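Local coordinates for protein vaginolysin (Gardnerella vaginalis, PDB 5IMY) that probably binds cholesterol in host membranes and acts as a haemolytic toxin of the cholesterol-dependent cytolysin family, at residues Ile39-Gly44 with Thr362-Ser367; Arg263-Lys268 with Asp327-Leu332; Tyr394-Asp399 with Leu440-Val445. One frame throughout, in Å; residues are numbered along the deposited sequence.

Contact 1. Residues Ile39-Gly44 with Thr362-Ser367; sequences ILARHG and TLQSNS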
loop_
_atom_site.group_PDB
_atom_site.type_symbol
_atom_site.label_atom_id
_atom_site.label_comp_id
_atom_site.label_asym_id
_atom_site.label_seq_id
_atom_site.Cartn_x
_atom_site.Cartn_y
_atom_site.Cartn_z
ATOM N N ILE A 39 37.994 0.733 -8.180
ATOM C CA ILE A 39 39.076 1.706 -8.098
ATOM C C ILE A 39 38.524 3.125 -8.087
ATOM O O ILE A 39 39.143 4.033 -7.519
ATOM C CB ILE A 39 40.074 1.494 -9.255
ATOM C CG1 ILE A 39 41.376 2.256 -8.992
ATOM C CG2 ILE A 39 39.477 1.942 -10.588
ATOM C CD1 ILE A 39 42.192 1.701 -7.841
ATOM N N LEU A 40 37.363 3.345 -8.706
ATOM C CA LEU A 40 36.752 4.666 -8.797
ATOM C C LEU A 40 35.360 4.687 -8.172
ATOM O O LEU A 40 34.520 5.508 -8.544
ATOM C CB LEU A 40 36.690 5.127 -10.254
ATOM C CG LEU A 40 38.004 5.603 -10.878
ATOM C CD1 LEU A 40 37.841 5.789 -12.378
ATOM C CD2 LEU A 40 38.475 6.895 -10.228
ATOM N N ALA A 41 35.104 3.798 -7.217
ATOM C CA ALA A 41 33.810 3.738 -6.552
ATOM C C ALA A 41 33.825 4.564 -5.272
ATOM O O ALA A 41 34.810 4.563 -4.527
ATOM C CB ALA A 41 33.434 2.290 -6.235
ATOM N N ARG A 42 32.724 5.269 -5.026
ATOM C CA ARG A 42 32.544 6.085 -3.836
ATOM C C ARG A 42 31.366 5.545 -3.034
ATOM O O ARG A 42 30.415 4.994 -3.596
ATOM C CB ARG A 42 32.313 7.560 -4.214
ATOM C CG ARG A 42 31.953 8.478 -3.052
ATOM C CD ARG A 42 32.201 9.946 -3.403
ATOM N NE ARG A 42 31.526 10.360 -4.635
ATOM C CZ ARG A 42 30.353 10.990 -4.690
ATOM N NH1 ARG A 42 29.689 11.294 -3.581
ATOM N NH2 ARG A 42 29.837 11.320 -5.867
ATOM N N HIS A 43 31.441 5.694 -1.712
ATOM C CA HIS A 43 30.422 5.160 -0.815
ATOM C C HIS A 43 30.062 6.207 0.226
ATOM O O HIS A 43 30.947 6.765 0.881
ATOM C CB HIS A 43 30.907 3.876 -0.128
ATOM C CG HIS A 43 31.092 2.722 -1.063
ATOM N ND1 HIS A 43 32.247 2.528 -1.789
ATOM C CD2 HIS A 43 30.266 1.699 -1.391
ATOM C CE1 HIS A 43 32.126 1.435 -2.523
ATOM N NE2 HIS A 43 30.933 0.914 -2.300
ATOM N N GLY A 44 28.768 6.462 0.380
ATOM C CA GLY A 44 28.266 7.437 1.331
ATOM C C GLY A 44 27.918 6.824 2.669
ATOM O O GLY A 44 28.489 5.810 3.085
ATOM N N THR A 362 34.420 4.697 -15.609
ATOM C CA THR A 362 33.167 5.094 -14.988
ATOM C C THR A 362 33.360 5.243 -13.485
ATOM O O THR A 362 34.150 4.522 -12.869
ATOM C CB THR A 362 32.055 4.072 -15.261
ATOM O OG1 THR A 362 32.436 2.793 -14.743
ATOM C CG2 THR A 362 31.787 3.955 -16.755
ATOM N N LEU A 363 32.626 6.186 -12.901
ATOM C CA LEU A 363 32.654 6.439 -11.465
ATOM C C LEU A 363 31.351 5.947 -10.853
ATOM O O LEU A 363 30.267 6.378 -11.262
ATOM C CB LEU A 363 32.855 7.925 -11.169
ATOM C CG LEU A 363 34.305 8.414 -11.208
ATOM C CD1 LEU A 363 34.839 8.431 -12.633
ATOM C CD2 LEU A 363 34.427 9.787 -10.566
ATOM N N GLN A 364 31.461 5.050 -9.879
ATOM C CA GLN A 364 30.309 4.516 -9.167
ATOM C C GLN A 364 30.157 5.270 -7.851
ATOM O O GLN A 364 31.100 5.334 -7.055
ATOM C CB GLN A 364 30.467 3.016 -8.917
ATOM C CG GLN A 364 29.440 2.429 -7.956
ATOM C CD GLN A 364 29.526 0.918 -7.864
ATOM O OE1 GLN A 364 29.320 0.211 -8.850
ATOM N NE2 GLN A 364 29.838 0.415 -6.675
ATOM N N SER A 365 28.977 5.841 -7.630
ATOM C CA SER A 365 28.659 6.529 -6.387
ATOM C C SER A 365 27.354 5.973 -5.850
ATOM O O SER A 365 26.379 5.835 -6.598
ATOM C CB SER A 365 28.546 8.039 -6.602
ATOM O OG SER A 365 29.786 8.581 -7.020
ATOM N N ASN A 366 27.334 5.645 -4.560
ATOM C CA ASN A 366 26.121 5.157 -3.929
ATOM C C ASN A 366 26.038 5.695 -2.510
ATOM O O ASN A 366 27.057 5.974 -1.872
ATOM C CB ASN A 366 26.059 3.622 -3.916
ATOM C CG ASN A 366 26.949 3.006 -2.856
ATOM O OD1 ASN A 366 28.073 3.454 -2.632
ATOM N ND2 ASN A 366 26.446 1.970 -2.194
ATOM N N SER A 367 24.809 5.842 -2.026
ATOM C CA SER A 367 24.569 6.375 -0.695
ATOM C C SER A 367 23.169 5.984 -0.252
ATOM O O SER A 367 22.228 6.017 -1.047
ATOM C CB SER A 367 24.717 7.900 -0.669
ATOM O OG SER A 367 24.266 8.424 0.564
#

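Contact 2. Residues Arg263-Lys268 with Asp327-Leu332; sequences RSMYVK and DTLKAL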
loop_
_atom_site.group_PDB
_atom_site.type_symbol
_atom_site.label_atom_id
_atom_site.label_comp_id
_atom_site.label_asym_id
_atom_site.label_seq_id
_atom_site.Cartn_x
_atom_site.Cartn_y
_atom_site.Cartn_z
ATOM N N ARG A 263 26.674 24.572 -22.804
ATOM C CA ARG A 263 25.931 25.320 -21.802
ATOM C C ARG A 263 25.384 24.351 -20.767
ATOM O O ARG A 263 24.789 23.330 -21.125
ATOM C CB ARG A 263 24.796 26.108 -22.463
ATOM C CG ARG A 263 24.292 27.301 -21.677
ATOM C CD ARG A 263 23.604 28.284 -22.609
ATOM N NE ARG A 263 22.688 29.177 -21.905
ATOM C CZ ARG A 263 21.415 28.894 -21.643
ATOM N NH1 ARG A 263 20.890 27.733 -22.019
ATOM N NH2 ARG A 263 20.661 29.776 -21.000
ATOM N N SER A 264 25.591 24.667 -19.491
ATOM C CA SER A 264 25.194 23.799 -18.391
ATOM C C SER A 264 24.474 24.616 -17.330
ATOM O O SER A 264 24.861 25.752 -17.042
ATOM C CB SER A 264 26.415 23.103 -17.774
ATOM O OG SER A 264 26.087 22.480 -16.545
ATOM N N MET A 265 23.426 24.035 -16.748
ATOM C CA MET A 265 22.691 24.710 -15.689
ATOM C C MET A 265 21.995 23.684 -14.805
ATOM O O MET A 265 21.688 22.570 -15.237
ATOM C CB MET A 265 21.659 25.692 -16.255
ATOM C CG MET A 265 20.593 25.055 -17.128
ATOM S SD MET A 265 19.285 26.221 -17.552
ATOM C CE MET A 265 18.127 25.122 -18.350
ATOM N N TYR A 266 21.747 24.086 -13.562
ATOM C CA TYR A 266 20.984 23.304 -12.601
ATOM C C TYR A 266 19.639 23.976 -12.360
ATOM O O TYR A 266 19.568 25.199 -12.209
ATOM C CB TYR A 266 21.742 23.168 -11.279
ATOM C CG TYR A 266 22.772 22.064 -11.275
ATOM C CD1 TYR A 266 22.441 20.787 -10.848
ATOM C CD2 TYR A 266 24.074 22.296 -11.694
ATOM C CE1 TYR A 266 23.374 19.770 -10.840
ATOM C CE2 TYR A 266 25.017 21.285 -11.689
ATOM C CZ TYR A 266 24.661 20.023 -11.260
ATOM O OH TYR A 266 25.591 19.007 -11.251
ATOM N N VAL A 267 18.577 23.175 -12.318
ATOM C CA VAL A 267 17.217 23.683 -12.187
ATOM C C VAL A 267 16.538 22.980 -11.022
ATOM O O VAL A 267 16.608 21.751 -10.906
ATOM C CB VAL A 267 16.403 23.480 -13.479
ATOM C CG1 VAL A 267 15.032 24.125 -13.345
ATOM C CG2 VAL A 267 17.149 24.053 -14.674
ATOM N N LYS A 268 15.878 23.757 -10.168
ATOM C CA LYS A 268 15.087 23.235 -9.061
ATOM C C LYS A 268 13.613 23.467 -9.361
ATOM O O LYS A 268 13.177 24.617 -9.481
ATOM C CB LYS A 268 15.475 23.906 -7.743
ATOM C CG LYS A 268 14.618 23.480 -6.549
ATOM C CD LYS A 268 14.947 24.273 -5.288
ATOM C CE LYS A 268 14.491 25.724 -5.391
ATOM N NZ LYS A 268 14.828 26.513 -4.175
ATOM N N ASP A 327 7.623 28.153 -18.086
ATOM C CA ASP A 327 7.925 29.014 -19.225
ATOM C C ASP A 327 9.265 29.721 -19.056
ATOM O O ASP A 327 9.929 30.028 -20.052
ATOM C CB ASP A 327 6.802 30.031 -19.434
ATOM C CG ASP A 327 5.663 29.478 -20.271
ATOM O OD1 ASP A 327 5.915 28.601 -21.124
ATOM O OD2 ASP A 327 4.511 29.923 -20.076
ATOM N N THR A 328 9.678 29.994 -17.815
ATOM C CA THR A 328 11.041 30.463 -17.584
ATOM C C THR A 328 12.047 29.425 -18.060
ATOM O O THR A 328 13.006 29.747 -18.770
ATOM C CB THR A 328 11.250 30.772 -16.098
ATOM O OG1 THR A 328 10.493 31.933 -15.735
ATOM C CG2 THR A 328 12.733 31.010 -15.780
ATOM N N LEU A 329 11.836 28.166 -17.675
ATOM C CA LEU A 329 12.716 27.087 -18.107
ATOM C C LEU A 329 12.799 27.018 -19.627
ATOM O O LEU A 329 13.892 27.055 -20.202
ATOM C CB LEU A 329 12.216 25.759 -17.537
ATOM C CG LEU A 329 12.928 24.486 -18.004
ATOM C CD1 LEU A 329 14.265 24.331 -17.299
ATOM C CD2 LEU A 329 12.040 23.276 -17.776
ATOM N N LYS A 330 11.647 26.919 -20.296
ATOM C CA LYS A 330 11.645 26.690 -21.736
ATOM C C LYS A 330 12.290 27.835 -22.505
ATOM O O LYS A 330 12.776 27.618 -23.622
ATOM C CB LYS A 330 10.214 26.457 -22.225
ATOM C CG LYS A 330 9.521 25.299 -21.522
ATOM C CD LYS A 330 8.657 24.474 -22.462
ATOM C CE LYS A 330 9.501 23.665 -23.435
ATOM N NZ LYS A 330 8.743 22.518 -24.010
ATOM N N ALA A 331 12.313 29.044 -21.941
ATOM C CA ALA A 331 13.051 30.131 -22.573
ATOM C C ALA A 331 14.555 29.925 -22.433
ATOM O O ALA A 331 15.304 30.097 -23.400
ATOM C CB ALA A 331 12.636 31.472 -21.969
ATOM N N LEU A 332 15.013 29.551 -21.235
ATOM C CA LEU A 332 16.438 29.311 -21.027
ATOM C C LEU A 332 16.950 28.180 -21.907
ATOM O O LEU A 332 18.101 28.216 -22.355
ATOM C CB LEU A 332 16.707 29.000 -19.554
ATOM C CG LEU A 332 16.395 30.128 -18.564
ATOM C CD1 LEU A 332 16.512 29.629 -17.133
ATOM C CD2 LEU A 332 17.314 31.320 -18.790
#

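Contact 3. Residues Tyr394-Asp399 with Leu440-Val445; sequences YYIYWD and LRIKLV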
loop_
_atom_site.group_PDB
_atom_site.type_symbol
_atom_site.label_atom_id
_atom_site.label_comp_id
_atom_site.label_asym_id
_atom_site.label_seq_id
_atom_site.Cartn_x
_atom_site.Cartn_y
_atom_site.Cartn_z
ATOM N N TYR A 394 -33.568 6.491 -1.281
ATOM C CA TYR A 394 -32.242 6.650 -1.855
ATOM C C TYR A 394 -31.483 5.337 -1.754
ATOM O O TYR A 394 -31.648 4.575 -0.799
ATOM C CB TYR A 394 -31.452 7.776 -1.163
ATOM C CG TYR A 394 -31.933 9.173 -1.502
ATOM C CD1 TYR A 394 -31.583 9.778 -2.705
ATOM C CD2 TYR A 394 -32.728 9.891 -0.618
ATOM C CE1 TYR A 394 -32.015 11.056 -3.016
ATOM C CE2 TYR A 394 -33.167 11.167 -0.923
ATOM C CZ TYR A 394 -32.808 11.744 -2.123
ATOM O OH TYR A 394 -33.242 13.014 -2.429
ATOM N N TYR A 395 -30.664 5.069 -2.766
ATOM C CA TYR A 395 -29.776 3.907 -2.781
ATOM C C TYR A 395 -28.408 4.389 -3.248
ATOM O O TYR A 395 -28.198 4.627 -4.442
ATOM C CB TYR A 395 -30.322 2.799 -3.673
ATOM C CG TYR A 395 -31.625 2.217 -3.175
ATOM C CD1 TYR A 395 -31.636 1.219 -2.211
ATOM C CD2 TYR A 395 -32.841 2.673 -3.662
ATOM C CE1 TYR A 395 -32.824 0.685 -1.750
ATOM C CE2 TYR A 395 -34.034 2.146 -3.208
ATOM C CZ TYR A 395 -34.020 1.153 -2.251
ATOM O OH TYR A 395 -35.205 0.625 -1.795
ATOM N N ILE A 396 -27.483 4.538 -2.303
ATOM C CA ILE A 396 -26.171 5.114 -2.563
ATOM C C ILE A 396 -25.116 4.132 -2.072
ATOM O O ILE A 396 -25.137 3.726 -0.903
ATOM C CB ILE A 396 -26.007 6.484 -1.882
ATOM C CG1 ILE A 396 -26.995 7.485 -2.492
ATOM C CG2 ILE A 396 -24.571 6.998 -2.009
ATOM C CD1 ILE A 396 -27.067 8.816 -1.772
ATOM N N TYR A 397 -24.198 3.754 -2.960
ATOM C CA TYR A 397 -23.102 2.856 -2.629
ATOM C C TYR A 397 -21.797 3.436 -3.156
ATOM O O TYR A 397 -21.782 4.272 -4.064
ATOM C CB TYR A 397 -23.312 1.456 -3.223
ATOM C CG TYR A 397 -24.709 0.901 -3.050
ATOM C CD1 TYR A 397 -24.998 0.001 -2.033
ATOM C CD2 TYR A 397 -25.732 1.270 -3.910
ATOM C CE1 TYR A 397 -26.271 -0.512 -1.876
ATOM C CE2 TYR A 397 -27.007 0.763 -3.761
ATOM C CZ TYR A 397 -27.270 -0.125 -2.744
ATOM O OH TYR A 397 -28.541 -0.629 -2.596
ATOM N N TRP A 398 -20.693 2.975 -2.575
ATOM C CA TRP A 398 -19.366 3.359 -3.036
ATOM C C TRP A 398 -18.368 2.324 -2.536
ATOM O O TRP A 398 -18.667 1.521 -1.649
ATOM C CB TRP A 398 -18.991 4.767 -2.562
ATOM C CG TRP A 398 -18.823 4.888 -1.080
ATOM C CD1 TRP A 398 -17.665 4.741 -0.376
ATOM C CD2 TRP A 398 -19.842 5.187 -0.119
ATOM N NE1 TRP A 398 -17.898 4.930 0.964
ATOM C CE2 TRP A 398 -19.227 5.205 1.149
ATOM C CE3 TRP A 398 -21.215 5.439 -0.207
ATOM C CZ2 TRP A 398 -19.936 5.463 2.319
ATOM C CZ3 TRP A 398 -21.918 5.696 0.958
ATOM C CH2 TRP A 398 -21.277 5.707 2.203
ATOM N N ASP A 399 -17.172 2.360 -3.117
ATOM C CA ASP A 399 -16.131 1.382 -2.837
ATOM C C ASP A 399 -14.984 2.034 -2.077
ATOM O O ASP A 399 -14.628 3.188 -2.338
ATOM C CB ASP A 399 -15.606 0.762 -4.135
ATOM C CG ASP A 399 -16.647 -0.088 -4.836
ATOM O OD1 ASP A 399 -17.399 -0.803 -4.141
ATOM O OD2 ASP A 399 -16.718 -0.036 -6.082
ATOM N N LEU A 440 -18.777 5.939 -6.850
ATOM C CA LEU A 440 -19.978 6.397 -6.168
ATOM C C LEU A 440 -21.217 6.072 -6.997
ATOM O O LEU A 440 -21.224 6.229 -8.221
ATOM C CB LEU A 440 -19.893 7.903 -5.907
ATOM C CG LEU A 440 -20.967 8.526 -5.011
ATOM C CD1 LEU A 440 -20.788 8.109 -3.557
ATOM C CD2 LEU A 440 -20.941 10.040 -5.136
ATOM N N ARG A 441 -22.269 5.613 -6.321
ATOM C CA ARG A 441 -23.516 5.212 -6.960
ATOM C C ARG A 441 -24.676 5.941 -6.300
ATOM O O ARG A 441 -24.652 6.179 -5.089
ATOM C CB ARG A 441 -23.721 3.699 -6.854
ATOM C CG ARG A 441 -23.858 2.992 -8.187
ATOM C CD ARG A 441 -23.775 1.483 -8.020
ATOM N NE ARG A 441 -22.962 0.874 -9.070
ATOM C CZ ARG A 441 -23.427 0.476 -10.249
ATOM N NH1 ARG A 441 -24.711 0.612 -10.551
ATOM N NH2 ARG A 441 -22.600 -0.065 -11.135
ATOM N N ILE A 442 -25.685 6.306 -7.091
ATOM C CA ILE A 442 -26.845 7.034 -6.576
ATOM C C ILE A 442 -28.080 6.630 -7.372
ATOM O O ILE A 442 -28.075 6.666 -8.607
ATOM C CB ILE A 442 -26.645 8.564 -6.639
ATOM C CG1 ILE A 442 -25.398 8.985 -5.851
ATOM C CG2 ILE A 442 -27.875 9.279 -6.084
ATOM C CD1 ILE A 442 -25.039 10.450 -5.985
ATOM N N LYS A 443 -29.143 6.253 -6.659
ATOM C CA LYS A 443 -30.435 5.930 -7.255
ATOM C C LYS A 443 -31.531 6.474 -6.348
ATOM O O LYS A 443 -31.395 6.439 -5.121
ATOM C CB LYS A 443 -30.592 4.411 -7.446
ATOM C CG LYS A 443 -31.703 4.002 -8.405
ATOM C CD LYS A 443 -31.669 2.504 -8.695
ATOM C CE LYS A 443 -32.613 1.727 -7.788
ATOM N NZ LYS A 443 -32.343 0.260 -7.811
ATOM N N LEU A 444 -32.617 6.976 -6.947
ATOM C CA LEU A 444 -33.649 7.693 -6.201
ATOM C C LEU A 444 -34.964 6.925 -6.105
ATOM O O LEU A 444 -35.389 6.595 -4.999
ATOM C CB LEU A 444 -33.880 9.075 -6.834
ATOM C CG LEU A 444 -34.990 9.950 -6.245
ATOM C CD1 LEU A 444 -34.943 9.967 -4.739
ATOM C CD2 LEU A 444 -34.885 11.370 -6.771
ATOM N N VAL A 445 -35.629 6.655 -7.229
ATOM C CA VAL A 445 -36.918 5.957 -7.281
ATOM C C VAL A 445 -37.976 6.640 -6.414
ATOM O O VAL A 445 -37.672 7.195 -5.353
ATOM C CB VAL A 445 -36.775 4.460 -6.909
ATOM C CG1 VAL A 445 -35.527 3.855 -7.549
ATOM C CG2 VAL A 445 -36.796 4.195 -5.390
#

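Contact 1. Residues Ile39-Gly44 with Thr362-Ser367
Ser-365 CB lies over one face of the Arg-42 guanidinium, 3.5 Å above the plane and displaced toward its rim. The His-43 ring and the Asn-366 amide share the opposite side of the sheet, and their planes are 88° apart. Arg-42 and Ser-365 form a parallel beta bridge, which adds the short strand 41-43 to the edge of the long strand 363-389 in a mixed sheet. The local axes are 12° apart. CG of Arg-42 is anti to the backbone N (chi1 173°), and the chain then bends at chi3, bringing the guanidinium back over Ser-365. Its NH2 is held by the backbone O of Lys-181. CD1 of Leu-40 meets CD1 of Leu-363 at 4.0 Å, an apolar contact near Leu-101 and Met-102 of helix 99-102. On its other edge, segment 362-367 is hydrogen-bonded to strand 62-76. Across the pair, Arg-42 N donates to Gln-364 O at 2.6 Å. Asn-366 N reaches Arg-42 O at 3.3 Å. The last bond runs from Gly-44 N to Asn-366 O at 2.9 Å.

Contact 2. Residues Arg263-Lys268 with Asp327-Leu332
Leu-329 pushes its CD1 methyl into a hollow between Val-267 and Met-265. CD1 of Leu-329 lies 3.9 Å from CG2 of Val-267 and 4.0 Å from CG1 of the same residue. It therefore sits against both branches of the valine. The end methyl of Met-265 borders the hollow on a further side, its CE 4.1 Å from Leu-329 CD1. With chi1 at 174°, Leu-329 turns its branch away from its own backbone N and carries it from the helix toward the strand. Met-265 reaches out in turn. Its chain is extended beyond CG, and SD of Met-265 passes 4.3 Å from CB of Leu-332. These bumps and hollows join a helix to a sheet. Helix 326-335 packs on one face of the large antiparallel sheet of the cytolysin fold. The axes of segments 327-332 and 263-268 come within 11.0 Å and run nearly antiparallel, at 168°. On the same face, Met-265 touches Ile-310 and Val-267 touches Val-306, both of the adjoining strand 305-311. Arg-263 makes the polar part of the contact. Its chain is extended from CG to NE and spans the distance to the helix backbone. Arg-263 NH1 donates to Leu-332 O at 2.9 Å, with the oxygen tilted from the guanidinium plane. Arg-263 NH2 adds a weak bond to Leu-332 O at 3.3 Å. NH1 also has a weak hydrogen bond to Gln-216 OE1.

Contact 3. Residues Tyr394-Asp399 with Leu440-Val445
Tyr-394 and Leu-444 lie side by side and point the same way. CD1 of Leu-444 sits over one face of the Tyr-394 ring, 3.9 Å from its centroid, in a CH-pi contact. A chi1 of 176° in Leu-444 lets the end of the branch swing back toward the tyrosine. Ile-396 and Ile-442 are also alongside each other, with their CG1 atoms 4.0 Å apart. On the side of the sheet that carries Tyr-395 and Lys-443, the loop residue Val-445 crosses the Tyr-395 ring at about a right angle. CG2 of Val-445 meets the edge of that ring, 4.1 Å from Tyr-395 CE2. Lys-443 NZ is 5.3 Å from the centroid of the Tyr-395 ring, at most a weak cation-pi attraction. The backbones are antiparallel. Tyr-395 N donates to Lys-443 O at 2.8 Å, and Arg-441 N to Tyr-397 O at 2.7 Å. This pair belongs to the C-terminal beta sandwich of the cytolysin. Tyr-395, Tyr-397 and Arg-441 also pack on the chain of another protein in the assembly. Ile-396 and Ile-442 instead touch Leu-382 of strand 363-389. Within the four-stranded sheet the two strands are central, with strand 409-415 beyond 395-403 and strand 460-464 beyond 440-443.

Contacts 1 and 2 both lie in the larger, N-terminal part of the cytolysin, and contact 2 is nested along the chain inside the loop that contact 1 closes. Their centres are 28 Å apart and their nearest atoms about 10 Å apart, so they do not touch. Contact 3 follows both in the chain and lies in the C-terminal beta sandwich. Its centre is 58 Å from that of contact 1 and 50 Å from that of contact 2. Strand 363-389 connects contacts 1 and 3: it begins in contact 1, and its far part packs against contact 3. Contact 3 meets the chain of another protein, while Gln-364 of contact 1 packs on Glu-417 of a second copy of this protein.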